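Local coordinates for putative cytoplasmic protein (Salmonella typhimurium, PDB 2GK3) that is of unknown function but forms a hexamer and probably has a fold related to the class I glutamine amidotransferases, at residues R158-E163 against S228-T233; I165-V170 against P184-Y189; L128-I133 against V150-G155. All coordinates share one frame; numbering follows the deposited sequence.

How the interactions relate
Along the chain interaction 3 closes first. Interactions 1 and 2 follow, and interaction 2 lies wholly between the two segments of interaction 1. All three gather round strand 185-194, which pairs antiparallel with strands 150-151, 158-161 and 164-169. The centres of interactions 1 and 2 are about 9 Å apart and the two touch, for example through Thr233 and Val185. Interaction 3 lies about 16 Å from interaction 1, where Arg158 packs on Ile133, and about 18 Å from interaction 2, without touching it. Interactions 1 and 2 both reach the second subunit, while 128-133 packs against the third and fourth. All three sites thus lie near subunit interfaces of the hexamer.

Interaction 1. Residues R158-E163 against S228-T233; sequences RVEKPE and SPHWGT
The indole of Trp231 meets segment 158-163 along its edge. Glu160 OE1 and Arg158 CG both lie there near the ring plane, with CG 3.7 Å from Trp231 CZ2. The Trp231 and Arg158 planes are almost parallel, 3° apart, but it is the arginine's aliphatic part that touches. One face of the His230 imidazole carries Trp231 CD1, displaced toward the rim. Glu160 OE1 sits at the edge of the same imidazole.

The direct bond runs from Trp231 NE1 to Glu160 OE1, at 2.9 Å and nearly straight. OE1 lies close to the indole plane. The indole N-H, however, reaches OE1 from above the carboxylate plane. Glu160 bends at chi2 (-74°), which turns the carboxylate toward the indole. A water bridges OE1 to His230 NE2. It donates to Glu160 OE1 at 2.7 Å and lies 2.8 Å from His230 NE2. The other oxygen, Glu160 OE2, takes a salt bridge from Arg158 NH1 at 2.9 Å through its anti lone pair.

Tyr127 meets Trp231 edge-to-face and forms a cation-pi contact with Arg158. Phe98 of the second subunit meets His230 edge-to-face. A glycerol, probably from the crystallisation liquor, bonds to His230 ND1 and Trp231 N and may mark a pocket. Glu160 OE1 takes the indole N-H and a water, and OE2 takes Arg158 NH1. The buried carboxylate is thus held in its orientation through both oxygens.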
ATOM      1  N   ARG E 158      -7.224  21.283 -10.316  1.00 26.82           N
ATOM      2  CA  ARG E 158      -5.838  21.626 -10.562  1.00 27.19           C
ATOM      3  C   ARG E 158      -5.670  22.145 -11.988  1.00 27.60           C
ATOM      4  O   ARG E 158      -6.241  21.600 -12.944  1.00 26.59           O
ATOM      5  CB  ARG E 158      -4.928  20.389 -10.449  1.00 27.43           C
ATOM      6  CG  ARG E 158      -4.683  19.839  -9.068  1.00 26.93           C
ATOM      7  CD  ARG E 158      -3.913  18.502  -9.151  1.00 26.48           C
ATOM      8  NE  ARG E 158      -4.600  17.499  -9.979  1.00 26.11           N
ATOM      9  CZ  ARG E 158      -4.052  16.781 -10.965  1.00 24.53           C
ATOM     10  NH1 ARG E 158      -2.764  16.890 -11.271  1.00 24.58           N
ATOM     11  NH2 ARG E 158      -4.791  15.900 -11.613  1.00 21.75           N
ATOM     12  N   VAL E 159      -4.872  23.202 -12.107  1.00 28.01           N
ATOM     13  CA  VAL E 159      -4.310  23.597 -13.372  1.00 27.83           C
ATOM     14  C   VAL E 159      -2.815  23.396 -13.219  1.00 28.16           C
ATOM     15  O   VAL E 159      -2.165  24.055 -12.408  1.00 28.19           O
ATOM     16  CB  VAL E 159      -4.680  25.059 -13.731  1.00 28.44           C
ATOM     17  CG1 VAL E 159      -3.908  25.534 -15.004  1.00 26.46           C
ATOM     18  CG2 VAL E 159      -6.215  25.185 -13.917  1.00 27.12           C
ATOM     19  N   GLU E 160      -2.279  22.432 -13.954  1.00 28.89           N
ATOM     20  CA  GLU E 160      -0.825  22.168 -13.924  1.00 29.25           C
ATOM     21  C   GLU E 160      -0.130  22.977 -15.033  1.00 29.57           C
ATOM     22  O   GLU E 160      -0.503  22.887 -16.219  1.00 28.76           O
ATOM     23  CB  GLU E 160      -0.527  20.676 -14.092  1.00 28.54           C
ATOM     24  CG  GLU E 160      -1.193  19.775 -13.045  1.00 28.94           C
ATOM     25  CD  GLU E 160      -0.532  19.855 -11.658  1.00 30.06           C
ATOM     26  OE1 GLU E 160       0.408  20.661 -11.461  1.00 26.64           O
ATOM     27  OE2 GLU E 160      -0.962  19.095 -10.762  1.00 31.84           O
ATOM     28  N   LYS E 161       0.856  23.769 -14.622  1.00 29.58           N
ATOM     29  CA  LYS E 161       1.688  24.556 -15.527  1.00 30.10           C
ATOM     30  C   LYS E 161       3.194  24.290 -15.302  1.00 30.01           C
ATOM     31  O   LYS E 161       3.899  25.162 -14.797  1.00 30.17           O
ATOM     32  CB  LYS E 161       1.385  26.045 -15.335  1.00 30.12           C
ATOM     33  CG  LYS E 161      -0.042  26.442 -15.712  1.00 30.91           C
ATOM     34  CD  LYS E 161      -0.143  26.769 -17.194  1.00 32.62           C
ATOM     35  CE  LYS E 161      -1.584  26.835 -17.688  1.00 33.80           C
ATOM     36  NZ  LYS E 161      -1.599  26.841 -19.215  1.00 34.47           N
ATOM     37  N   PRO E 162       3.696  23.095 -15.694  1.00 30.57           N
ATOM     38  CA  PRO E 162       5.128  22.801 -15.543  1.00 31.56           C
ATOM     39  C   PRO E 162       6.070  23.852 -16.137  1.00 32.98           C
ATOM     40  O   PRO E 162       7.186  24.013 -15.628  1.00 33.95           O
ATOM     41  CB  PRO E 162       5.305  21.472 -16.276  1.00 31.34           C
ATOM     42  CG  PRO E 162       4.028  21.256 -17.038  1.00 30.27           C
ATOM     43  CD  PRO E 162       2.976  21.962 -16.304  1.00 29.72           C
ATOM     44  N   GLU E 163       5.628  24.558 -17.182  1.00 34.39           N
ATOM     45  CA  GLU E 163       6.432  25.605 -17.849  1.00 35.70           C
ATOM     46  C   GLU E 163       6.410  26.882 -17.049  1.00 36.13           C
ATOM     47  O   GLU E 163       7.211  27.794 -17.305  1.00 36.74           O
ATOM     48  CB  GLU E 163       5.883  25.966 -19.231  1.00 35.93           C
ATOM     49  CG  GLU E 163       4.873  25.018 -19.800  1.00 39.11           C
ATOM     50  CD  GLU E 163       3.446  25.254 -19.298  1.00 40.32           C
ATOM     51  OE1 GLU E 163       2.806  26.241 -19.731  1.00 41.15           O
ATOM     52  OE2 GLU E 163       2.951  24.406 -18.521  1.00 38.72           O
ATOM     53  N   SER E 228       4.301  26.722  -1.254  1.00 34.02           N
ATOM     54  CA  SER E 228       5.445  25.822  -1.256  1.00 34.21           C
ATOM     55  C   SER E 228       5.539  25.069  -2.592  1.00 34.26           C
ATOM     56  O   SER E 228       4.577  25.070  -3.370  1.00 33.82           O
ATOM     57  CB  SER E 228       5.269  24.808  -0.112  1.00 34.91           C
ATOM     58  OG  SER E 228       5.217  25.439   1.157  1.00 36.14           O
ATOM     59  N   PRO E 229       6.687  24.392  -2.853  1.00 34.65           N
ATOM     60  CA  PRO E 229       6.854  23.570  -4.073  1.00 34.23           C
ATOM     61  C   PRO E 229       5.830  22.439  -4.118  1.00 33.78           C
ATOM     62  O   PRO E 229       5.317  22.083  -3.068  1.00 34.00           O
ATOM     63  CB  PRO E 229       8.257  22.971  -3.909  1.00 34.35           C
ATOM     64  CG  PRO E 229       8.960  23.856  -2.922  1.00 34.48           C
ATOM     65  CD  PRO E 229       7.888  24.340  -1.991  1.00 34.74           C
ATOM     66  N   HIS E 230       5.523  21.899  -5.307  1.00 33.20           N
ATOM     67  CA  HIS E 230       6.132  22.388  -6.577  1.00 32.58           C
ATOM     68  C   HIS E 230       5.443  23.594  -7.242  1.00 32.21           C
ATOM     69  O   HIS E 230       6.040  24.256  -8.074  1.00 32.62           O
ATOM     70  CB  HIS E 230       6.372  21.244  -7.579  1.00 32.46           C
ATOM     71  CG  HIS E 230       5.170  20.859  -8.391  1.00 32.50           C
ATOM     72  ND1 HIS E 230       4.062  20.241  -7.849  1.00 31.77           N
ATOM     73  CD2 HIS E 230       4.923  20.977  -9.718  1.00 33.40           C
ATOM     74  CE1 HIS E 230       3.180  20.004  -8.804  1.00 32.88           C
ATOM     75  NE2 HIS E 230       3.678  20.445  -9.949  1.00 34.34           N
ATOM     76  N   TRP E 231       4.203  23.887  -6.868  1.00 32.17           N
ATOM     77  CA  TRP E 231       3.467  25.016  -7.455  1.00 31.56           C
ATOM     78  C   TRP E 231       4.067  26.365  -7.080  1.00 32.58           C
ATOM     79  O   TRP E 231       4.198  27.241  -7.945  1.00 32.45           O
ATOM     80  CB  TRP E 231       2.015  24.988  -7.029  1.00 29.86           C
ATOM     81  CG  TRP E 231       1.192  24.022  -7.765  1.00 27.76           C
ATOM     82  CD1 TRP E 231       1.603  23.144  -8.726  1.00 27.83           C
ATOM     83  CD2 TRP E 231      -0.205  23.785  -7.571  1.00 27.48           C
ATOM     84  NE1 TRP E 231       0.541  22.389  -9.161  1.00 27.81           N
ATOM     85  CE2 TRP E 231      -0.586  22.772  -8.474  1.00 27.52           C
ATOM     86  CE3 TRP E 231      -1.186  24.352  -6.733  1.00 26.76           C
ATOM     87  CZ2 TRP E 231      -1.904  22.299  -8.553  1.00 27.44           C
ATOM     88  CZ3 TRP E 231      -2.502  23.875  -6.823  1.00 26.91           C
ATOM     89  CH2 TRP E 231      -2.839  22.858  -7.704  1.00 26.00           C
ATOM     90  N   GLY E 232       4.388  26.543  -5.794  1.00 33.27           N
ATOM     91  CA  GLY E 232       5.161  27.697  -5.343  1.00 34.64           C
ATOM     92  C   GLY E 232       6.619  27.467  -5.719  1.00 35.65           C
ATOM     93  O   GLY E 232       7.253  26.537  -5.230  1.00 35.94           O
ATOM     94  N   THR E 233       7.149  28.296  -6.609  1.00 36.84           N
ATOM     95  CA  THR E 233       8.520  28.118  -7.088  1.00 38.16           C
ATOM     96  C   THR E 233       9.537  28.689  -6.119  1.00 39.10           C
ATOM     97  O   THR E 233       9.201  29.537  -5.299  1.00 39.61           O
ATOM     98  CB  THR E 233       8.742  28.763  -8.451  1.00 37.68           C
ATOM     99  OG1 THR E 233       8.387  30.150  -8.378  1.00 37.56           O
ATOM    100  CG2 THR E 233       7.917  28.050  -9.504  1.00 37.64           C
TER
HETATM  101  O   HOH W   1       2.773  21.447 -12.387  1.00 28.79           O

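Interaction 2. Residues I165-V170 against P184-Y189; sequences ICAEAV and PVFLGY
Ile165 and Phe186 form an antiparallel strand pairing, where strand 164-169 runs beside the start of strand 185-194. They are a hydrogen-bonded pair and exchange two backbone bonds. Ile165 N gives to Phe186 O at 3.0 Å, and Phe186 N gives to Ile165 O at 2.8 Å. One residue on, Cys166 and Val185 form a non-hydrogen-bonded pair, with their CA atoms only 4.0 Å apart. A third bond, from Ala167 N to Pro184 O at 3.2 Å, ends the pairing. The same Pro184 O also receives a CA-H...O contact from Cys166.

The side chains divide between the two faces. On the face of Cys166 and Val185, Cys166 CB lies 4.1 Å from Val185 CG2. Val185 places CG1 anti to the backbone N (chi1 152°), which leaves CG2 beside the backbone N and turned to Cys166. On the other face, Ile165 CD1 rests 4.4 Å from Phe186 CB. Ala167, past the paired residues, directs CB toward the other strand and meets Phe186 CE1 at 3.6 Å, obliquely to the ring.

Strand 164-169 lies between strands 185-194 and 199-204, antiparallel to both. Its pairing with 199-204 runs through the backbones of Glu168 and Thr203. The side chain of Ile165 packs on Ile204. The chain turns a corner at Leu187. Strand 158-161 takes over as partner from the corner onward, Lys161 with Leu187 and Val159 with Tyr189.

Helix 234-237 lies against the Phe186 face. The Phe186 ring meets that of Phe236 with the planes at about 55°, and Pro184 packs on Gln235 and Phe236. Gln235 OE1 also accepts a bond from Val185 N. On the Cys166 and Val185 face, Val185 packs on Ile103 of the second subunit.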
ATOM      1  N   ILE E 165       3.700  29.940 -15.122  1.00 38.22           N
ATOM      2  CA  ILE E 165       3.086  31.193 -15.502  1.00 39.38           C
ATOM      3  C   ILE E 165       3.143  32.119 -14.305  1.00 39.38           C
ATOM      4  O   ILE E 165       3.080  31.662 -13.156  1.00 38.67           O
ATOM      5  CB  ILE E 165       1.617  31.048 -15.965  1.00 39.77           C
ATOM      6  CG1 ILE E 165       0.965  29.791 -15.376  1.00 39.83           C
ATOM      7  CG2 ILE E 165       1.545  31.043 -17.494  1.00 41.57           C
ATOM      8  CD1 ILE E 165       0.713  29.820 -13.878  1.00 38.70           C
ATOM      9  N   CYS E 166       3.248  33.413 -14.583  1.00 40.01           N
ATOM     10  CA  CYS E 166       3.380  34.417 -13.526  1.00 42.18           C
ATOM     11  C   CYS E 166       2.043  34.953 -13.027  1.00 41.27           C
ATOM     12  O   CYS E 166       1.050  34.939 -13.740  1.00 40.95           O
ATOM     13  CB  CYS E 166       4.262  35.570 -14.002  1.00 42.63           C
ATOM     14  SG  CYS E 166       3.797  36.093 -15.656  1.00 50.67           S
ATOM     15  N   ALA E 167       2.035  35.405 -11.782  1.00 41.53           N
ATOM     16  CA  ALA E 167       0.898  36.102 -11.216  1.00 41.47           C
ATOM     17  C   ALA E 167       0.831  37.489 -11.829  1.00 41.49           C
ATOM     18  O   ALA E 167       1.838  37.992 -12.347  1.00 41.68           O
ATOM     19  CB  ALA E 167       1.040  36.208  -9.704  1.00 41.45           C
ATOM     20  N   GLU E 168      -0.355  38.093 -11.781  1.00 41.02           N
ATOM     21  CA  GLU E 168      -0.552  39.465 -12.232  1.00 41.04           C
ATOM     22  C   GLU E 168      -1.453  40.217 -11.273  1.00 40.39           C
ATOM     23  O   GLU E 168      -2.414  39.648 -10.735  1.00 39.59           O
ATOM     24  CB  GLU E 168      -1.154  39.485 -13.637  1.00 41.46           C
ATOM     25  CG  GLU E 168      -0.097  39.342 -14.726  1.00 45.07           C
ATOM     26  CD  GLU E 168      -0.663  38.879 -16.043  1.00 48.92           C
ATOM     27  OE1 GLU E 168       0.137  38.601 -16.963  1.00 50.67           O
ATOM     28  OE2 GLU E 168      -1.903  38.785 -16.160  1.00 51.66           O
ATOM     29  N   ALA E 169      -1.134  41.490 -11.033  1.00 40.16           N
ATOM     30  CA  ALA E 169      -2.003  42.322 -10.204  1.00 39.86           C
ATOM     31  C   ALA E 169      -3.097  42.937 -11.067  1.00 39.97           C
ATOM     32  O   ALA E 169      -2.813  43.606 -12.069  1.00 39.39           O
ATOM     33  CB  ALA E 169      -1.205  43.378  -9.462  1.00 39.49           C
ATOM     34  N   VAL E 170      -4.348  42.663 -10.703  1.00 40.52           N
ATOM     35  CA  VAL E 170      -5.501  43.335 -11.330  1.00 41.42           C
ATOM     36  C   VAL E 170      -6.070  44.451 -10.448  1.00 41.88           C
ATOM     37  O   VAL E 170      -6.846  45.293 -10.921  1.00 42.43           O
ATOM     38  CB  VAL E 170      -6.631  42.359 -11.772  1.00 41.28           C
ATOM     39  CG1 VAL E 170      -6.157  41.479 -12.933  1.00 41.88           C
ATOM     40  CG2 VAL E 170      -7.131  41.525 -10.613  1.00 41.64           C
ATOM     41  N   PRO E 184       6.366  36.675  -9.475  1.00 36.81           N
ATOM     42  CA  PRO E 184       7.042  35.435  -9.834  1.00 36.24           C
ATOM     43  C   PRO E 184       6.190  34.439 -10.620  1.00 36.02           C
ATOM     44  O   PRO E 184       4.992  34.630 -10.805  1.00 36.39           O
ATOM     45  CB  PRO E 184       7.429  34.831  -8.476  1.00 36.36           C
ATOM     46  CG  PRO E 184       6.599  35.554  -7.447  1.00 36.45           C
ATOM     47  CD  PRO E 184       5.828  36.652  -8.103  1.00 36.37           C
ATOM     48  N   VAL E 185       6.831  33.358 -11.035  1.00 35.42           N
ATOM     49  CA  VAL E 185       6.205  32.268 -11.742  1.00 34.65           C
ATOM     50  C   VAL E 185       5.705  31.190 -10.753  1.00 33.95           C
ATOM     51  O   VAL E 185       6.301  30.977  -9.686  1.00 34.10           O
ATOM     52  CB  VAL E 185       7.208  31.743 -12.813  1.00 34.84           C
ATOM     53  CG1 VAL E 185       7.025  30.281 -13.138  1.00 35.58           C
ATOM     54  CG2 VAL E 185       7.123  32.624 -14.087  1.00 35.76           C
ATOM     55  N   PHE E 186       4.587  30.553 -11.113  1.00 32.83           N
ATOM     56  CA  PHE E 186       3.962  29.457 -10.373  1.00 31.17           C
ATOM     57  C   PHE E 186       3.789  28.305 -11.318  1.00 30.82           C
ATOM     58  O   PHE E 186       3.588  28.519 -12.520  1.00 31.42           O
ATOM     59  CB  PHE E 186       2.588  29.866  -9.849  1.00 30.68           C
ATOM     60  CG  PHE E 186       2.646  30.971  -8.873  1.00 30.28           C
ATOM     61  CD1 PHE E 186       2.766  32.293  -9.313  1.00 28.15           C
ATOM     62  CD2 PHE E 186       2.637  30.695  -7.506  1.00 29.93           C
ATOM     63  CE1 PHE E 186       2.876  33.335  -8.414  1.00 27.83           C
ATOM     64  CE2 PHE E 186       2.748  31.722  -6.587  1.00 29.90           C
ATOM     65  CZ  PHE E 186       2.869  33.050  -7.034  1.00 29.40           C
ATOM     66  N   LEU E 187       3.851  27.082 -10.789  1.00 29.96           N
ATOM     67  CA  LEU E 187       3.812  25.893 -11.640  1.00 29.13           C
ATOM     68  C   LEU E 187       2.427  25.224 -11.664  1.00 28.54           C
ATOM     69  O   LEU E 187       2.247  24.121 -12.190  1.00 27.77           O
ATOM     70  CB  LEU E 187       4.952  24.938 -11.257  1.00 29.17           C
ATOM     71  CG  LEU E 187       6.313  25.028 -12.005  1.00 30.72           C
ATOM     72  CD1 LEU E 187       6.667  26.370 -12.630  1.00 30.02           C
ATOM     73  CD2 LEU E 187       7.452  24.577 -11.159  1.00 29.57           C
ATOM     74  N   GLY E 188       1.436  25.925 -11.116  1.00 28.27           N
ATOM     75  CA  GLY E 188       0.107  25.355 -10.964  1.00 27.54           C
ATOM     76  C   GLY E 188      -0.736  26.097  -9.955  1.00 27.49           C
ATOM     77  O   GLY E 188      -0.228  26.923  -9.198  1.00 27.04           O
ATOM     78  N   TYR E 189      -2.038  25.811  -9.971  1.00 27.10           N
ATOM     79  CA  TYR E 189      -2.999  26.446  -9.080  1.00 27.34           C
ATOM     80  C   TYR E 189      -4.318  25.681  -9.098  1.00 27.22           C
ATOM     81  O   TYR E 189      -4.558  24.873 -10.005  1.00 27.13           O
ATOM     82  CB  TYR E 189      -3.212  27.932  -9.445  1.00 27.57           C
ATOM     83  CG  TYR E 189      -3.835  28.175 -10.821  1.00 27.24           C
ATOM     84  CD1 TYR E 189      -5.198  28.448 -10.947  1.00 27.30           C
ATOM     85  CD2 TYR E 189      -3.052  28.161 -11.976  1.00 27.81           C
ATOM     86  CE1 TYR E 189      -5.777  28.696 -12.190  1.00 28.25           C
ATOM     87  CE2 TYR E 189      -3.612  28.411 -13.234  1.00 29.38           C
ATOM     88  CZ  TYR E 189      -4.979  28.677 -13.335  1.00 29.37           C
ATOM     89  OH  TYR E 189      -5.551  28.896 -14.572  1.00 28.72           O
TER

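Interaction 3. Residues L128-I133 against V150-G155; sequences LSFMGI and VIMLDG
A Met-aromatic contact joins Phe130 and Met152, where the loop after strand 120-124 packs on strand 150-151 and the chain that follows it. Met152 is a selenomethionine. Its SE lies 5.5 Å from the centroid of the Phe130 ring, 90° off the ring normal, so the selenium is at the ring edge and not over a face. The two side chains cross at about a right angle. Next along the chain from the selenium, Met152 CG packs on Phe130 CB at 3.9 Å.

Farther along the same ring, Phe130 CE1 meets Val150 CG2 at 4.1 Å, obliquely to the ring. Phe130 thus spans from Val150 to Met152. Its CG is anti to the carbonyl carbon (chi1 -61°), and this directs the ring along strand 150-151. The Phe130 side chain also touches Asn190 of strand 185-194 and Cys222 of strand 218-223.

Met131, also a selenomethionine, points toward the 150-155 segment and lies along its backbone. The chain bends at chi2 (-64°) and again at chi3, which curls its end round toward Leu153 and Asp154. The packing between the ends of Met131 and Met152 is modelled too tightly, so its detail is doubtful.

Asp157 binds the backbone N of both Met131 and Gly132 and so fixes this turn of the loop. Lys140 holds the other segment, through a salt bridge to Asp154 OD1 and a bond to Met152 O. The methyl carbon of Met131, CE, lies beside two successive carbonyls, 3.5 Å from both Leu153 O and Asp154 O. Met131 CB lies 3.2 Å from Gly155 O.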
ATOM      1  N   LEU E 128      -4.463  19.093  -1.645  1.00 27.52           N
ATOM      2  CA  LEU E 128      -5.488  18.833  -0.599  1.00 28.17           C
ATOM      3  C   LEU E 128      -6.184  20.085  -0.092  1.00 27.66           C
ATOM      4  O   LEU E 128      -6.616  20.164   1.046  1.00 26.92           O
ATOM      5  CB  LEU E 128      -4.966  17.898   0.531  1.00 27.86           C
ATOM      6  CG  LEU E 128      -5.266  16.596  -0.218  1.00 29.05           C
ATOM      7  CD1 LEU E 128      -4.078  15.768  -0.682  1.00 27.87           C
ATOM      8  CD2 LEU E 128      -6.468  15.751   0.241  1.00 28.55           C
ATOM      9  N   SER E 129      -6.259  21.066  -0.984  1.00 27.90           N
ATOM     10  CA  SER E 129      -7.045  22.271  -0.785  1.00 27.93           C
ATOM     11  C   SER E 129      -8.159  22.343  -1.854  1.00 27.24           C
ATOM     12  O   SER E 129      -8.074  21.685  -2.901  1.00 25.57           O
ATOM     13  CB  SER E 129      -6.130  23.489  -0.897  1.00 28.48           C
ATOM     14  OG  SER E 129      -5.279  23.625   0.233  1.00 29.29           O
ATOM     15  N   PHE E 130      -9.188  23.148  -1.565  1.00 27.08           N
ATOM     16  CA  PHE E 130     -10.327  23.385  -2.457  1.00 26.33           C
ATOM     17  C   PHE E 130     -10.935  22.054  -2.895  1.00 27.26           C
ATOM     18  O   PHE E 130     -11.452  21.300  -2.042  1.00 26.74           O
ATOM     19  CB  PHE E 130      -9.934  24.330  -3.607  1.00 25.85           C
ATOM     20  CG  PHE E 130      -9.479  25.687  -3.117  1.00 24.33           C
ATOM     21  CD1 PHE E 130     -10.386  26.559  -2.516  1.00 21.55           C
ATOM     22  CD2 PHE E 130      -8.129  26.062  -3.192  1.00 22.59           C
ATOM     23  CE1 PHE E 130      -9.957  27.815  -2.009  1.00 22.80           C
ATOM     24  CE2 PHE E 130      -7.688  27.298  -2.692  1.00 20.49           C
ATOM     25  CZ  PHE E 130      -8.591  28.175  -2.100  1.00 21.19           C
HETATM   26  N   MSE E 131     -10.891  21.731  -4.186  1.00 27.97           N
HETATM   27  CA  MSE E 131     -11.243  20.354  -4.567  1.00 29.01           C
HETATM   28  C   MSE E 131      -9.986  19.510  -4.633  1.00 28.79           C
HETATM   29  O   MSE E 131      -9.947  18.418  -4.090  1.00 29.35           O
HETATM   30  CB  MSE E 131     -12.054  20.286  -5.881  1.00 29.92           C
HETATM   31  CG  MSE E 131     -13.447  20.834  -5.745  1.00 30.29           C
HETATM   32 SE   MSE E 131     -14.529  19.740  -4.468  1.00 42.38          SE
HETATM   33  CE  MSE E 131     -15.750  18.943  -5.814  1.00 33.59           C
ATOM     34  N   GLY E 132      -8.962  20.032  -5.300  1.00 28.49           N
ATOM     35  CA  GLY E 132      -7.655  19.403  -5.364  1.00 28.03           C
ATOM     36  C   GLY E 132      -7.555  18.153  -6.211  1.00 28.27           C
ATOM     37  O   GLY E 132      -8.431  17.858  -7.039  1.00 28.57           O
ATOM     38  N   ILE E 133      -6.472  17.413  -6.001  1.00 28.47           N
ATOM     39  CA  ILE E 133      -6.196  16.218  -6.802  1.00 29.21           C
ATOM     40  C   ILE E 133      -7.274  15.150  -6.617  1.00 29.30           C
ATOM     41  O   ILE E 133      -7.628  14.786  -5.480  1.00 29.51           O
ATOM     42  CB  ILE E 133      -4.751  15.622  -6.587  1.00 28.97           C
ATOM     43  CG1 ILE E 133      -4.455  14.600  -7.711  1.00 28.89           C
ATOM     44  CG2 ILE E 133      -4.585  15.061  -5.151  1.00 27.72           C
ATOM     45  CD1 ILE E 133      -3.028  14.197  -7.876  1.00 29.65           C
ATOM     46  N   VAL E 150     -14.873  32.212  -2.956  1.00 29.87           N
ATOM     47  CA  VAL E 150     -14.817  31.625  -4.301  1.00 29.71           C
ATOM     48  C   VAL E 150     -15.819  30.475  -4.425  1.00 29.74           C
ATOM     49  O   VAL E 150     -16.256  29.894  -3.420  1.00 29.92           O
ATOM     50  CB  VAL E 150     -13.379  31.139  -4.689  1.00 30.38           C
ATOM     51  CG1 VAL E 150     -12.389  32.295  -4.685  1.00 30.28           C
ATOM     52  CG2 VAL E 150     -12.889  29.974  -3.788  1.00 29.49           C
ATOM     53  N   ILE E 151     -16.187  30.142  -5.657  1.00 29.33           N
ATOM     54  CA  ILE E 151     -17.034  28.966  -5.919  1.00 28.39           C
ATOM     55  C   ILE E 151     -16.119  27.964  -6.592  1.00 27.78           C
ATOM     56  O   ILE E 151     -15.387  28.318  -7.509  1.00 28.42           O
ATOM     57  CB  ILE E 151     -18.256  29.337  -6.798  1.00 28.44           C
ATOM     58  CG1 ILE E 151     -19.242  30.189  -5.988  1.00 29.17           C
ATOM     59  CG2 ILE E 151     -18.965  28.084  -7.339  1.00 27.17           C
ATOM     60  CD1 ILE E 151     -20.121  31.074  -6.858  1.00 31.59           C
HETATM   61  N   MSE E 152     -16.118  26.732  -6.107  1.00 26.98           N
HETATM   62  CA  MSE E 152     -15.204  25.714  -6.596  1.00 25.72           C
HETATM   63  C   MSE E 152     -15.737  24.972  -7.826  1.00 27.35           C
HETATM   64  O   MSE E 152     -16.909  25.112  -8.183  1.00 27.12           O
HETATM   65  CB  MSE E 152     -14.910  24.715  -5.475  1.00 25.76           C
HETATM   66  CG  MSE E 152     -13.648  25.049  -4.648  1.00 25.40           C
HETATM   67 SE   MSE E 152     -13.836  24.360  -2.874  0.50 20.28          SE
HETATM   68  CE  MSE E 152     -13.808  22.542  -3.268  1.00 29.72           C
ATOM     69  N   LEU E 153     -14.882  24.171  -8.455  1.00 28.41           N
ATOM     70  CA  LEU E 153     -15.322  23.277  -9.546  1.00 29.87           C
ATOM     71  C   LEU E 153     -15.989  22.015  -8.981  1.00 30.15           C
ATOM     72  O   LEU E 153     -15.963  21.787  -7.775  1.00 30.74           O
ATOM     73  CB  LEU E 153     -14.148  22.913 -10.475  1.00 29.53           C
ATOM     74  CG  LEU E 153     -13.296  24.051 -11.064  1.00 30.14           C
ATOM     75  CD1 LEU E 153     -12.257  23.505 -12.059  1.00 32.23           C
ATOM     76  CD2 LEU E 153     -14.137  25.142 -11.731  1.00 31.88           C
ATOM     77  N   ASP E 154     -16.605  21.222  -9.850  1.00 30.59           N
ATOM     78  CA  ASP E 154     -17.269  19.971  -9.449  1.00 31.64           C
ATOM     79  C   ASP E 154     -16.366  18.732  -9.440  1.00 30.64           C
ATOM     80  O   ASP E 154     -16.756  17.686  -8.942  1.00 31.98           O
ATOM     81  CB  ASP E 154     -18.492  19.710 -10.335  1.00 32.17           C
ATOM     82  CG  ASP E 154     -19.553  20.780 -10.179  1.00 36.09           C
ATOM     83  OD1 ASP E 154     -19.845  21.175  -9.014  1.00 39.25           O
ATOM     84  OD2 ASP E 154     -20.091  21.237 -11.219  1.00 39.32           O
ATOM     85  N   GLY E 155     -15.165  18.842  -9.973  1.00 29.50           N
ATOM     86  CA  GLY E 155     -14.189  17.765  -9.877  1.00 28.81           C
ATOM     87  C   GLY E 155     -12.812  18.312  -9.543  1.00 28.51           C
ATOM     88  O   GLY E 155     -12.671  19.389  -8.935  1.00 27.68           O
TER